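Local coordinates for protein precorrin-6y methylase (Rhodobacter capsulatus, PDB 3NJR) that probably transfers methyl groups from S-adenosyl-L-methionine to a precorrin on the route to adenosylcobalamin, this chain being the C-terminal domain of the longer enzyme, at residues 25-29 with 41-45; 70-75 with 100-106; 149-155 with 197-203. All blocks are in the same frame, centred on the assembly; numbering follows the deposited sequence.

In the fold
The three contacts follow one another along the chain of this Rossmann-like methyltransferase domain. Interaction 1 lays the N-terminal loop on the start of helix 41-51, interaction 2 packs helix 68-75 against the turn between helix 87-99 and strand 106-110, and interaction 3 pairs strand 149-154 with the end of strand 188-203. The centres of interactions 1 and 2 lie about 15 Å apart, and Glu72 of helix 68-75 joins them through Gly26 and Arg27. The centre of interaction 3 is about 22 Å from that of interaction 2, beyond the chain's centre; Met43 on Gln197 links it to interaction 1. Side chains of all three lie within about 8 Å of bound S-adenosyl-L-homocysteine, placing the contacts around its pocket.

Interaction 1: residues 25-29 with 41-45; sequences PGRPE and SPMRA
Ser41 turns its hydroxyl away from its own backbone N (chi1 154°), which brings OG up to the carbonyl of Gly26, while Arg44 runs out from the helix and bends at chi3 (-26°) so that its guanidinium swings onto the carbonyl of Arg27. Ser41 OG donates to Gly26 O at 2.7 Å, approaching from above the carbonyl plane instead of along a lone pair. The Arg44 bond is better aligned: NH1 reaches Arg27 O at 2.9 Å with an N-H...O angle of 161°, in the carbonyl plane and on a lone pair, and the oxygen lies close to the guanidinium plane. NH2 adds a weak bond to the same atom, Arg44 NH2 to Arg27 O measuring 3.4 Å.

Glu29 comes in at the helix start. Its chain is bent at chi2, and OE2 accepts the N-H of Ser41, the first residue of helix 41-51, with Ser41 N 3.2 Å from Glu29 OE2 and above the carboxylate plane. A negative group here would probably be favoured by the helix dipole. This helix precedes the first strand of the Rossmann-like fold of class I methyltransferases, and the loop 25-29 crosses its opening turn. Gly26 lies against the backbone of that turn, its CA 4.0 Å from Ala45 N, and just beyond it Pro25 CB packs 4.1 Å from Ala45 CA.

Two further partners help fix the Arg44 guanidinium: NH1 forms a salt bridge with Glu72 of helix 68-75, and NH2 donates to the carbonyl of Thr39. Glu72 also accepts from Gly26 N and pairs with Arg27, whose NE is held by Ser22 O. The Arg44 side chain itself lies about 5 Å from the bound S-adenosyl-L-homocysteine. On the subunit boundary, Pro25 packs on Val24 and Ala45 on Ala49 of the second subunit.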
ATOM      1  N   PRO A  25      24.169  -6.690  -0.003  1.00 35.89           N
ATOM      2  CA  PRO A  25      23.519  -5.643   0.795  1.00 35.79           C
ATOM      3  C   PRO A  25      22.289  -6.133   1.547  1.00 35.84           C
ATOM      4  O   PRO A  25      21.779  -7.215   1.266  1.00 36.07           O
ATOM      5  CB  PRO A  25      23.106  -4.622  -0.257  1.00 35.60           C
ATOM      6  CG  PRO A  25      24.177  -4.757  -1.296  1.00 36.22           C
ATOM      7  CD  PRO A  25      24.479  -6.219  -1.367  1.00 35.69           C
ATOM      8  N   GLY A  26      21.816  -5.339   2.494  1.00 35.43           N
ATOM      9  CA  GLY A  26      20.667  -5.716   3.282  1.00 35.37           C
ATOM     10  C   GLY A  26      21.021  -6.673   4.399  1.00 35.89           C
ATOM     11  O   GLY A  26      20.203  -7.499   4.779  1.00 36.36           O
ATOM     12  N   ARG A  27      22.232  -6.582   4.940  1.00 36.02           N
ATOM     13  CA  ARG A  27      22.579  -7.383   6.115  1.00 35.97           C
ATOM     14  C   ARG A  27      21.788  -6.911   7.339  1.00 36.83           C
ATOM     15  O   ARG A  27      21.319  -5.770   7.379  1.00 37.13           O
ATOM     16  CB  ARG A  27      24.078  -7.329   6.362  1.00 35.57           C
ATOM     17  CG  ARG A  27      24.890  -8.053   5.301  1.00 33.77           C
ATOM     18  CD  ARG A  27      26.309  -7.560   5.338  1.00 32.82           C
ATOM     19  NE  ARG A  27      27.068  -7.945   4.155  1.00 31.76           N
ATOM     20  CZ  ARG A  27      27.237  -7.197   3.064  1.00 29.29           C
ATOM     21  NH1 ARG A  27      26.673  -5.995   2.945  1.00 26.63           N
ATOM     22  NH2 ARG A  27      27.971  -7.681   2.079  1.00 26.82           N
ATOM     23  N   PRO A  28      21.616  -7.782   8.345  1.00 37.51           N
ATOM     24  CA  PRO A  28      20.751  -7.381   9.460  1.00 37.70           C
ATOM     25  C   PRO A  28      21.259  -6.110  10.144  1.00 38.04           C
ATOM     26  O   PRO A  28      22.466  -5.813  10.084  1.00 37.78           O
ATOM     27  CB  PRO A  28      20.852  -8.570  10.427  1.00 37.60           C
ATOM     28  CG  PRO A  28      21.366  -9.684   9.631  1.00 37.36           C
ATOM     29  CD  PRO A  28      22.264  -9.078   8.607  1.00 37.82           C
ATOM     30  N   GLU A  29      20.338  -5.392  10.792  1.00 38.47           N
ATOM     31  CA  GLU A  29      20.615  -4.125  11.497  1.00 39.02           C
ATOM     32  C   GLU A  29      21.538  -4.353  12.694  1.00 38.94           C
ATOM     33  O   GLU A  29      22.090  -3.414  13.253  1.00 39.45           O
ATOM     34  CB  GLU A  29      19.303  -3.441  11.961  1.00 39.38           C
ATOM     35  CG  GLU A  29      18.246  -3.089  10.843  1.00 42.44           C
ATOM     36  CD  GLU A  29      17.226  -4.247  10.465  1.00 47.06           C
ATOM     37  OE1 GLU A  29      17.482  -5.455  10.776  1.00 46.66           O
ATOM     38  OE2 GLU A  29      16.160  -3.934   9.839  1.00 46.38           O
ATOM     39  N   SER A  41      17.030  -2.873   6.927  1.00 37.93           N
ATOM     40  CA  SER A  41      17.755  -3.798   6.071  1.00 36.43           C
ATOM     41  C   SER A  41      17.167  -3.958   4.625  1.00 35.42           C
ATOM     42  O   SER A  41      17.913  -3.856   3.643  1.00 34.56           O
ATOM     43  CB  SER A  41      17.982  -5.113   6.828  1.00 36.18           C
ATOM     44  OG  SER A  41      18.121  -6.192   5.935  1.00 35.97           O
ATOM     45  N   PRO A  42      15.831  -4.149   4.484  1.00 34.49           N
ATOM     46  CA  PRO A  42      15.288  -4.240   3.119  1.00 33.51           C
ATOM     47  C   PRO A  42      15.408  -2.925   2.325  1.00 32.71           C
ATOM     48  O   PRO A  42      15.544  -2.942   1.094  1.00 32.25           O
ATOM     49  CB  PRO A  42      13.809  -4.592   3.351  1.00 33.53           C
ATOM     50  CG  PRO A  42      13.742  -5.093   4.770  1.00 33.79           C
ATOM     51  CD  PRO A  42      14.759  -4.274   5.492  1.00 34.17           C
ATOM     52  N   MET A  43      15.359  -1.791   3.017  1.00 32.02           N
ATOM     53  CA  MET A  43      15.505  -0.521   2.324  1.00 31.56           C
ATOM     54  C   MET A  43      16.963  -0.340   1.914  1.00 30.64           C
ATOM     55  O   MET A  43      17.253   0.184   0.826  1.00 30.22           O
ATOM     56  CB  MET A  43      14.977   0.652   3.152  1.00 31.70           C
ATOM     57  CG  MET A  43      14.924   2.003   2.391  1.00 34.34           C
ATOM     58  SD  MET A  43      13.604   2.234   1.123  1.00 39.98           S
ATOM     59  CE  MET A  43      12.141   1.810   2.082  1.00 39.37           C
ATOM     60  N   ARG A  44      17.871  -0.815   2.769  1.00 29.61           N
ATOM     61  CA  ARG A  44      19.289  -0.769   2.463  1.00 29.02           C
ATOM     62  C   ARG A  44      19.633  -1.614   1.236  1.00 28.66           C
ATOM     63  O   ARG A  44      20.461  -1.206   0.409  1.00 28.96           O
ATOM     64  CB  ARG A  44      20.145  -1.186   3.648  1.00 29.08           C
ATOM     65  CG  ARG A  44      21.481  -0.497   3.655  1.00 29.09           C
ATOM     66  CD  ARG A  44      22.286  -0.724   4.922  1.00 28.66           C
ATOM     67  NE  ARG A  44      21.472  -1.023   6.096  1.00 29.01           N
ATOM     68  CZ  ARG A  44      21.217  -2.258   6.530  1.00 29.04           C
ATOM     69  NH1 ARG A  44      21.699  -3.305   5.867  1.00 29.06           N
ATOM     70  NH2 ARG A  44      20.487  -2.451   7.620  1.00 27.77           N
ATOM     71  N   ALA A  45      18.987  -2.766   1.094  1.00 27.38           N
ATOM     72  CA  ALA A  45      19.130  -3.522  -0.139  1.00 26.71           C
ATOM     73  C   ALA A  45      18.670  -2.708  -1.351  1.00 26.41           C
ATOM     74  O   ALA A  45      19.376  -2.645  -2.363  1.00 26.21           O
ATOM     75  CB  ALA A  45      18.393  -4.854  -0.061  1.00 26.61           C
TER

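Interaction 2: residues 70-75 with 100-106; sequences SVEWCL and YGLSPRM
Met106 reaches Ser70, Val71 and Cys74 of helix 68-75 and forms the tight half of this contact. It opens strand 106-110 of the Rossmann-like sheet, and the turn leading to it begins with a Schellman motif: helix 87-99 ends at Tyr100, which has left helical phi/psi, Gly101 is the C-prime residue with positive phi, and Leu102 N reaches back to Ile97 O. The chain then folds round through Leu102 and Arg105, so helix 68-75 is packed against both the turn and the start of the strand.

With CG trans to the backbone N (chi1 172°) and the chain extended beyond it, Met106 carries its methyl over the helix. There CE lies 3.6 Å from Ser70 CB and 3.8 Å from Val71 CG2. Nearer the backbone, Met106 CB packs 4.0 Å from Cys74 SG. Leu102 enters next to it and divides its two branches: CD2 touches Cys74 CB at 3.8 Å, and CD1 meets Val71 CG1 at 4.1 Å. This half is buried and held by apolar contact; Ser70 turns its OG off to Thr82 and Asp61, and Ile93 and Ile97 of helix 87-99 cover Met106 further.

The other side is looser and closer to solvent. Val71 CG1 sits over one face of the Tyr100 ring, offset toward the rim, in a CH-pi contact 4.2 Å from the ring centroid and 21° off its normal. The ring's hydroxyl bonds to Ala31 O, which steadies the outer end of the side chain. Arg105 reaches the helix near its last turn, where Cys74 O sits obliquely to its guanidinium, no closer than 3.9 Å from Arg105 NE. On the same side of the Tyr100 ring as Val71 CG1, partly exposed Leu75 crosses the tyrosine side chain at about a right angle, its CD1 4.1 Å from Tyr100 CD2.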
ATOM      1  N   SER A  70      27.174   3.199   3.530  1.00 28.93           N
ATOM      2  CA  SER A  70      28.592   3.318   3.179  1.00 29.44           C
ATOM      3  C   SER A  70      29.329   2.016   3.436  1.00 29.93           C
ATOM      4  O   SER A  70      30.226   1.649   2.668  1.00 30.64           O
ATOM      5  CB  SER A  70      29.274   4.424   3.990  1.00 29.63           C
ATOM      6  OG  SER A  70      28.850   5.726   3.648  1.00 29.86           O
ATOM      7  N   VAL A  71      28.965   1.332   4.524  1.00 30.05           N
ATOM      8  CA  VAL A  71      29.613   0.085   4.908  1.00 29.96           C
ATOM      9  C   VAL A  71      29.300  -0.946   3.839  1.00 30.39           C
ATOM     10  O   VAL A  71      30.212  -1.514   3.237  1.00 31.16           O
ATOM     11  CB  VAL A  71      29.180  -0.382   6.324  1.00 30.13           C
ATOM     12  CG1 VAL A  71      29.620  -1.787   6.595  1.00 30.37           C
ATOM     13  CG2 VAL A  71      29.754   0.512   7.383  1.00 28.87           C
ATOM     14  N   GLU A  72      28.023  -1.160   3.561  1.00 30.33           N
ATOM     15  CA  GLU A  72      27.644  -2.035   2.443  1.00 30.98           C
ATOM     16  C   GLU A  72      28.163  -1.578   1.044  1.00 31.30           C
ATOM     17  O   GLU A  72      28.480  -2.424   0.194  1.00 32.03           O
ATOM     18  CB  GLU A  72      26.137  -2.313   2.449  1.00 30.38           C
ATOM     19  CG  GLU A  72      25.661  -2.735   3.818  1.00 31.67           C
ATOM     20  CD  GLU A  72      24.449  -3.640   3.807  1.00 34.03           C
ATOM     21  OE1 GLU A  72      23.393  -3.244   3.280  1.00 36.16           O
ATOM     22  OE2 GLU A  72      24.537  -4.760   4.352  1.00 36.49           O
ATOM     23  N   TRP A  73      28.269  -0.268   0.800  1.00 31.17           N
ATOM     24  CA  TRP A  73      28.821   0.202  -0.481  1.00 30.76           C
ATOM     25  C   TRP A  73      30.280  -0.196  -0.577  1.00 31.24           C
ATOM     26  O   TRP A  73      30.691  -0.738  -1.595  1.00 31.33           O
ATOM     27  CB  TRP A  73      28.655   1.709  -0.642  1.00 30.23           C
ATOM     28  CG  TRP A  73      29.498   2.362  -1.727  1.00 29.40           C
ATOM     29  CD1 TRP A  73      30.785   2.802  -1.609  1.00 28.12           C
ATOM     30  CD2 TRP A  73      29.087   2.701  -3.074  1.00 28.57           C
ATOM     31  NE1 TRP A  73      31.213   3.364  -2.794  1.00 27.23           N
ATOM     32  CE2 TRP A  73      30.190   3.321  -3.706  1.00 27.10           C
ATOM     33  CE3 TRP A  73      27.896   2.537  -3.803  1.00 26.43           C
ATOM     34  CZ2 TRP A  73      30.137   3.783  -5.026  1.00 25.83           C
ATOM     35  CZ3 TRP A  73      27.851   2.984  -5.120  1.00 25.55           C
ATOM     36  CH2 TRP A  73      28.962   3.606  -5.715  1.00 25.13           C
ATOM     37  N   CYS A  74      31.047   0.058   0.489  1.00 31.49           N
ATOM     38  CA  CYS A  74      32.472  -0.293   0.541  1.00 32.05           C
ATOM     39  C   CYS A  74      32.750  -1.796   0.576  1.00 31.94           C
ATOM     40  O   CYS A  74      33.752  -2.243   0.027  1.00 31.29           O
ATOM     41  CB  CYS A  74      33.134   0.372   1.736  1.00 32.30           C
ATOM     42  SG  CYS A  74      33.240   2.190   1.559  1.00 35.37           S
ATOM     43  N   LEU A  75      31.863  -2.565   1.226  1.00 32.16           N
ATOM     44  CA  LEU A  75      31.951  -4.033   1.211  1.00 31.84           C
ATOM     45  C   LEU A  75      31.758  -4.585  -0.191  1.00 31.83           C
ATOM     46  O   LEU A  75      32.363  -5.608  -0.535  1.00 32.25           O
ATOM     47  CB  LEU A  75      30.994  -4.702   2.201  1.00 31.39           C
ATOM     48  CG  LEU A  75      31.434  -4.601   3.669  1.00 32.30           C
ATOM     49  CD1 LEU A  75      30.248  -4.764   4.651  1.00 31.31           C
ATOM     50  CD2 LEU A  75      32.578  -5.566   4.013  1.00 30.23           C
ATOM     51  N   TYR A 100      34.875  -3.508  10.321  1.00 37.77           N
ATOM     52  CA  TYR A 100      34.986  -4.095   8.991  1.00 37.49           C
ATOM     53  C   TYR A 100      36.311  -3.778   8.305  1.00 37.55           C
ATOM     54  O   TYR A 100      36.503  -4.081   7.127  1.00 37.22           O
ATOM     55  CB  TYR A 100      33.795  -3.659   8.136  1.00 37.49           C
ATOM     56  CG  TYR A 100      32.484  -4.249   8.612  1.00 37.99           C
ATOM     57  CD1 TYR A 100      31.654  -3.552   9.507  1.00 38.67           C
ATOM     58  CD2 TYR A 100      32.085  -5.523   8.193  1.00 38.12           C
ATOM     59  CE1 TYR A 100      30.457  -4.119   9.969  1.00 39.59           C
ATOM     60  CE2 TYR A 100      30.893  -6.092   8.634  1.00 38.80           C
ATOM     61  CZ  TYR A 100      30.089  -5.395   9.516  1.00 39.47           C
ATOM     62  OH  TYR A 100      28.924  -5.978   9.934  1.00 39.56           O
ATOM     63  N   GLY A 101      37.226  -3.181   9.067  1.00 37.75           N
ATOM     64  CA  GLY A 101      38.542  -2.816   8.569  1.00 38.00           C
ATOM     65  C   GLY A 101      38.454  -2.055   7.263  1.00 37.94           C
ATOM     66  O   GLY A 101      39.111  -2.422   6.277  1.00 38.30           O
ATOM     67  N   LEU A 102      37.634  -1.006   7.267  1.00 37.67           N
ATOM     68  CA  LEU A 102      37.394  -0.187   6.086  1.00 37.94           C
ATOM     69  C   LEU A 102      38.123   1.172   6.068  1.00 38.87           C
ATOM     70  O   LEU A 102      37.899   1.964   5.158  1.00 38.62           O
ATOM     71  CB  LEU A 102      35.883  -0.001   5.874  1.00 37.44           C
ATOM     72  CG  LEU A 102      35.085  -1.262   5.487  1.00 36.13           C
ATOM     73  CD1 LEU A 102      33.603  -1.048   5.704  1.00 34.16           C
ATOM     74  CD2 LEU A 102      35.361  -1.715   4.056  1.00 34.06           C
ATOM     75  N   SER A 103      39.012   1.422   7.040  1.00 39.95           N
ATOM     76  CA  SER A 103      39.662   2.735   7.174  1.00 41.23           C
ATOM     77  C   SER A 103      40.458   3.189   5.944  1.00 41.94           C
ATOM     78  O   SER A 103      40.433   4.379   5.606  1.00 42.67           O
ATOM     79  CB  SER A 103      40.493   2.868   8.458  1.00 41.34           C
ATOM     80  OG  SER A 103      41.640   2.042   8.424  1.00 43.09           O
ATOM     81  N   PRO A 104      41.153   2.263   5.258  1.00 41.89           N
ATOM     82  CA  PRO A 104      41.675   2.707   3.962  1.00 41.89           C
ATOM     83  C   PRO A 104      40.566   3.173   2.984  1.00 41.63           C
ATOM     84  O   PRO A 104      40.764   4.128   2.248  1.00 42.46           O
ATOM     85  CB  PRO A 104      42.356   1.444   3.411  1.00 42.11           C
ATOM     86  CG  PRO A 104      41.643   0.286   4.120  1.00 42.35           C
ATOM     87  CD  PRO A 104      41.427   0.837   5.509  1.00 41.74           C
ATOM     88  N   ARG A 105      39.420   2.502   2.987  1.00 40.97           N
ATOM     89  CA  ARG A 105      38.359   2.695   1.997  1.00 40.21           C
ATOM     90  C   ARG A 105      37.307   3.747   2.400  1.00 39.29           C
ATOM     91  O   ARG A 105      36.662   4.340   1.539  1.00 38.37           O
ATOM     92  CB  ARG A 105      37.632   1.364   1.789  1.00 40.42           C
ATOM     93  CG  ARG A 105      38.339   0.357   0.924  1.00 41.93           C
ATOM     94  CD  ARG A 105      37.436  -0.876   0.718  1.00 43.55           C
ATOM     95  NE  ARG A 105      37.507  -1.481  -0.621  1.00 45.39           N
ATOM     96  CZ  ARG A 105      38.122  -0.969  -1.698  1.00 47.47           C
ATOM     97  NH1 ARG A 105      38.772   0.194  -1.658  1.00 48.17           N
ATOM     98  NH2 ARG A 105      38.091  -1.638  -2.848  1.00 48.02           N
ATOM     99  N   MET A 106      37.123   3.950   3.704  1.00 38.71           N
ATOM    100  CA  MET A 106      35.991   4.709   4.212  1.00 38.51           C
ATOM    101  C   MET A 106      36.382   5.782   5.227  1.00 38.56           C
ATOM    102  O   MET A 106      37.061   5.486   6.209  1.00 38.58           O
ATOM    103  CB  MET A 106      34.967   3.738   4.788  1.00 38.41           C
ATOM    104  CG  MET A 106      33.799   4.356   5.531  1.00 38.87           C
ATOM    105  SD  MET A 106      32.391   3.216   5.571  1.00 41.62           S
ATOM    106  CE  MET A 106      31.377   3.910   6.887  1.00 39.23           C
TER

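Interaction 3: residues 149-155 with 197-203; sequences RIVANAV and QLQWSGQ
Six backbone hydrogen bonds join Ile150, Ala152 and Ala154 to Gly202, Trp200 and Leu198, each pair bonded in both directions, as in a regular antiparallel pairing; the strand directions differ by 166°. Ile150 N to Gly202 O is 2.8 Å and nearly straight (172°), although the donor stands above the carbonyl plane. Ala154 N to Leu198 O is also 2.8 Å.

Between these lie the non-hydrogen-bonded pairs. In one of them Asn153 and Gln199 run side by side with their amides nearly coplanar, and Gln199 NE2 gives a weak bond of 3.3 Å to Asn153 OD1. On this same face Val151 CG2 rests 3.9 Å from Ser201 OG. On the other face of the sheet, Ile150 CB meets Trp200 CZ3 at 4.0 Å, and the Trp200 indole, running forward along its own strand, has Gly202 N above its centre; its NE1 bonds to Gly171 O.

Strand 149-154 is the last of the parallel strands, bonded on its far edge to strand 125-128, while 188-203 pairs on its other side with antiparallel strand 173-185. Helix 41-51 covers the Val151 and Gln199 face, and helix 157-170 packs on Ala152 and Ala154.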
ATOM      1  N   ARG A 149      25.834   9.392 -10.348  1.00 30.99           N
ATOM      2  CA  ARG A 149      24.541   8.831  -9.997  1.00 29.98           C
ATOM      3  C   ARG A 149      24.073   9.397  -8.671  1.00 28.88           C
ATOM      4  O   ARG A 149      24.872   9.555  -7.759  1.00 28.62           O
ATOM      5  CB  ARG A 149      24.601   7.294  -9.987  1.00 30.53           C
ATOM      6  CG  ARG A 149      25.410   6.720 -11.178  1.00 32.48           C
ATOM      7  CD  ARG A 149      25.408   5.191 -11.290  1.00 34.01           C
ATOM      8  NE  ARG A 149      26.005   4.521 -10.137  1.00 35.27           N
ATOM      9  CZ  ARG A 149      27.298   4.207 -10.004  1.00 35.82           C
ATOM     10  NH1 ARG A 149      27.713   3.594  -8.901  1.00 34.94           N
ATOM     11  NH2 ARG A 149      28.183   4.509 -10.946  1.00 36.68           N
ATOM     12  N   ILE A 150      22.779   9.726  -8.583  1.00 28.13           N
ATOM     13  CA  ILE A 150      22.143  10.213  -7.343  1.00 26.78           C
ATOM     14  C   ILE A 150      21.046   9.275  -6.861  1.00 25.78           C
ATOM     15  O   ILE A 150      20.252   8.782  -7.664  1.00 25.40           O
ATOM     16  CB  ILE A 150      21.473  11.601  -7.494  1.00 26.88           C
ATOM     17  CG1 ILE A 150      22.165  12.468  -8.561  1.00 28.61           C
ATOM     18  CG2 ILE A 150      21.373  12.304  -6.124  1.00 27.22           C
ATOM     19  CD1 ILE A 150      23.395  13.235  -8.109  1.00 28.44           C
ATOM     20  N   VAL A 151      20.999   9.048  -5.544  1.00 24.87           N
ATOM     21  CA  VAL A 151      19.960   8.226  -4.940  1.00 24.16           C
ATOM     22  C   VAL A 151      19.506   8.842  -3.624  1.00 24.31           C
ATOM     23  O   VAL A 151      20.308   9.110  -2.747  1.00 23.99           O
ATOM     24  CB  VAL A 151      20.409   6.729  -4.773  1.00 24.06           C
ATOM     25  CG1 VAL A 151      19.339   5.883  -4.073  1.00 22.31           C
ATOM     26  CG2 VAL A 151      20.761   6.114  -6.130  1.00 22.83           C
ATOM     27  N   ALA A 152      18.202   9.071  -3.502  1.00 24.98           N
ATOM     28  CA  ALA A 152      17.639   9.693  -2.303  1.00 25.68           C
ATOM     29  C   ALA A 152      16.401   8.961  -1.819  1.00 26.41           C
ATOM     30  O   ALA A 152      15.594   8.538  -2.624  1.00 26.35           O
ATOM     31  CB  ALA A 152      17.303  11.130  -2.589  1.00 25.25           C
ATOM     32  N   ASN A 153      16.272   8.809  -0.501  1.00 28.07           N
ATOM     33  CA  ASN A 153      15.045   8.314   0.149  1.00 29.31           C
ATOM     34  C   ASN A 153      14.285   9.465   0.837  1.00 30.44           C
ATOM     35  O   ASN A 153      14.879  10.313   1.471  1.00 30.94           O
ATOM     36  CB  ASN A 153      15.361   7.212   1.162  1.00 28.62           C
ATOM     37  CG  ASN A 153      16.163   6.050   0.555  1.00 29.06           C
ATOM     38  OD1 ASN A 153      15.996   5.696  -0.613  1.00 28.60           O
ATOM     39  ND2 ASN A 153      17.033   5.454   1.361  1.00 27.04           N
ATOM     40  N   ALA A 154      12.970   9.498   0.696  1.00 32.17           N
ATOM     41  CA  ALA A 154      12.144  10.509   1.355  1.00 33.63           C
ATOM     42  C   ALA A 154      11.080   9.843   2.229  1.00 34.60           C
ATOM     43  O   ALA A 154      10.437   8.888   1.803  1.00 35.48           O
ATOM     44  CB  ALA A 154      11.486  11.382   0.318  1.00 33.24           C
ATOM     45  N   VAL A 155      10.880  10.344   3.441  1.00 35.66           N
ATOM     46  CA  VAL A 155       9.809   9.809   4.298  1.00 36.25           C
ATOM     47  C   VAL A 155       8.816  10.882   4.815  1.00 36.55           C
ATOM     48  O   VAL A 155       7.856  10.550   5.540  1.00 37.12           O
ATOM     49  CB  VAL A 155      10.375   8.945   5.441  1.00 36.07           C
ATOM     50  CG1 VAL A 155      11.097   9.814   6.480  1.00 36.56           C
ATOM     51  CG2 VAL A 155       9.267   8.112   6.064  1.00 37.02           C
ATOM     52  N   GLN A 197       7.861   4.927   1.455  1.00 36.82           N
ATOM     53  CA  GLN A 197       9.040   5.765   1.334  1.00 35.33           C
ATOM     54  C   GLN A 197       9.202   5.973  -0.163  1.00 34.69           C
ATOM     55  O   GLN A 197       8.942   5.065  -0.960  1.00 34.18           O
ATOM     56  CB  GLN A 197      10.258   5.063   1.948  1.00 35.25           C
ATOM     57  CG  GLN A 197      11.192   5.965   2.772  1.00 35.84           C
ATOM     58  CD  GLN A 197      12.005   5.210   3.850  1.00 35.76           C
ATOM     59  OE1 GLN A 197      11.452   4.662   4.809  1.00 34.38           O
ATOM     60  NE2 GLN A 197      13.327   5.224   3.704  1.00 36.66           N
ATOM     61  N   LEU A 198       9.578   7.181  -0.557  1.00 33.75           N
ATOM     62  CA  LEU A 198       9.876   7.435  -1.954  1.00 32.79           C
ATOM     63  C   LEU A 198      11.380   7.395  -2.175  1.00 31.95           C
ATOM     64  O   LEU A 198      12.157   7.782  -1.302  1.00 31.46           O
ATOM     65  CB  LEU A 198       9.262   8.754  -2.420  1.00 33.04           C
ATOM     66  CG  LEU A 198       8.034   8.652  -3.341  1.00 33.49           C
ATOM     67  CD1 LEU A 198       6.882   7.908  -2.686  1.00 33.55           C
ATOM     68  CD2 LEU A 198       7.590  10.038  -3.823  1.00 33.48           C
ATOM     69  N   GLN A 199      11.785   6.880  -3.330  1.00 30.89           N
ATOM     70  CA  GLN A 199      13.193   6.774  -3.652  1.00 29.58           C
ATOM     71  C   GLN A 199      13.421   7.214  -5.078  1.00 29.33           C
ATOM     72  O   GLN A 199      12.836   6.666  -6.018  1.00 29.54           O
ATOM     73  CB  GLN A 199      13.720   5.357  -3.436  1.00 29.03           C
ATOM     74  CG  GLN A 199      15.218   5.215  -3.739  1.00 27.46           C
ATOM     75  CD  GLN A 199      15.680   3.767  -3.862  1.00 24.75           C
ATOM     76  OE1 GLN A 199      15.484   3.133  -4.894  1.00 22.34           O
ATOM     77  NE2 GLN A 199      16.332   3.257  -2.819  1.00 23.09           N
ATOM     78  N   TRP A 200      14.267   8.218  -5.231  1.00 28.56           N
ATOM     79  CA  TRP A 200      14.637   8.647  -6.543  1.00 28.40           C
ATOM     80  C   TRP A 200      16.033   8.157  -6.879  1.00 28.86           C
ATOM     81  O   TRP A 200      16.947   8.095  -6.022  1.00 28.66           O
ATOM     82  CB  TRP A 200      14.531  10.160  -6.677  1.00 28.01           C
ATOM     83  CG  TRP A 200      14.948  10.655  -8.034  1.00 28.57           C
ATOM     84  CD1 TRP A 200      14.409  10.310  -9.249  1.00 27.89           C
ATOM     85  CD2 TRP A 200      16.006  11.578  -8.315  1.00 29.58           C
ATOM     86  NE1 TRP A 200      15.072  10.962 -10.272  1.00 27.96           N
ATOM     87  CE2 TRP A 200      16.049  11.752  -9.730  1.00 29.04           C
ATOM     88  CE3 TRP A 200      16.916  12.289  -7.510  1.00 30.29           C
ATOM     89  CZ2 TRP A 200      16.962  12.605 -10.356  1.00 29.87           C
ATOM     90  CZ3 TRP A 200      17.826  13.149  -8.130  1.00 32.44           C
ATOM     91  CH2 TRP A 200      17.841  13.294  -9.552  1.00 31.85           C
ATOM     92  N   SER A 201      16.194   7.813  -8.143  1.00 28.94           N
ATOM     93  CA  SER A 201      17.452   7.337  -8.630  1.00 29.67           C
ATOM     94  C   SER A 201      17.628   7.972 -10.014  1.00 30.72           C
ATOM     95  O   SER A 201      16.850   7.708 -10.939  1.00 31.11           O
ATOM     96  CB  SER A 201      17.413   5.808  -8.676  1.00 29.12           C
ATOM     97  OG  SER A 201      18.572   5.281  -9.265  1.00 29.83           O
ATOM     98  N   GLY A 202      18.620   8.850 -10.137  1.00 31.38           N
ATOM     99  CA  GLY A 202      18.907   9.516 -11.401  1.00 32.62           C
ATOM    100  C   GLY A 202      20.380   9.816 -11.557  1.00 33.63           C
ATOM    101  O   GLY A 202      21.209   9.233 -10.885  1.00 32.95           O
ATOM    102  N   GLN A 203      20.707  10.741 -12.449  1.00 35.66           N
ATOM    103  CA  GLN A 203      22.105  11.124 -12.663  1.00 37.38           C
ATOM    104  C   GLN A 203      22.296  12.538 -13.224  1.00 37.83           C
ATOM    105  O   GLN A 203      21.421  13.014 -13.936  1.00 38.47           O
ATOM    106  CB  GLN A 203      22.784  10.107 -13.568  1.00 37.27           C
ATOM    107  CG  GLN A 203      22.313  10.144 -14.973  1.00 39.55           C
ATOM    108  CD  GLN A 203      23.189   9.303 -15.848  1.00 43.33           C
ATOM    109  OE1 GLN A 203      23.514   8.156 -15.505  1.00 43.39           O
ATOM    110  NE2 GLN A 203      23.607   9.868 -16.988  1.00 44.29           N
TER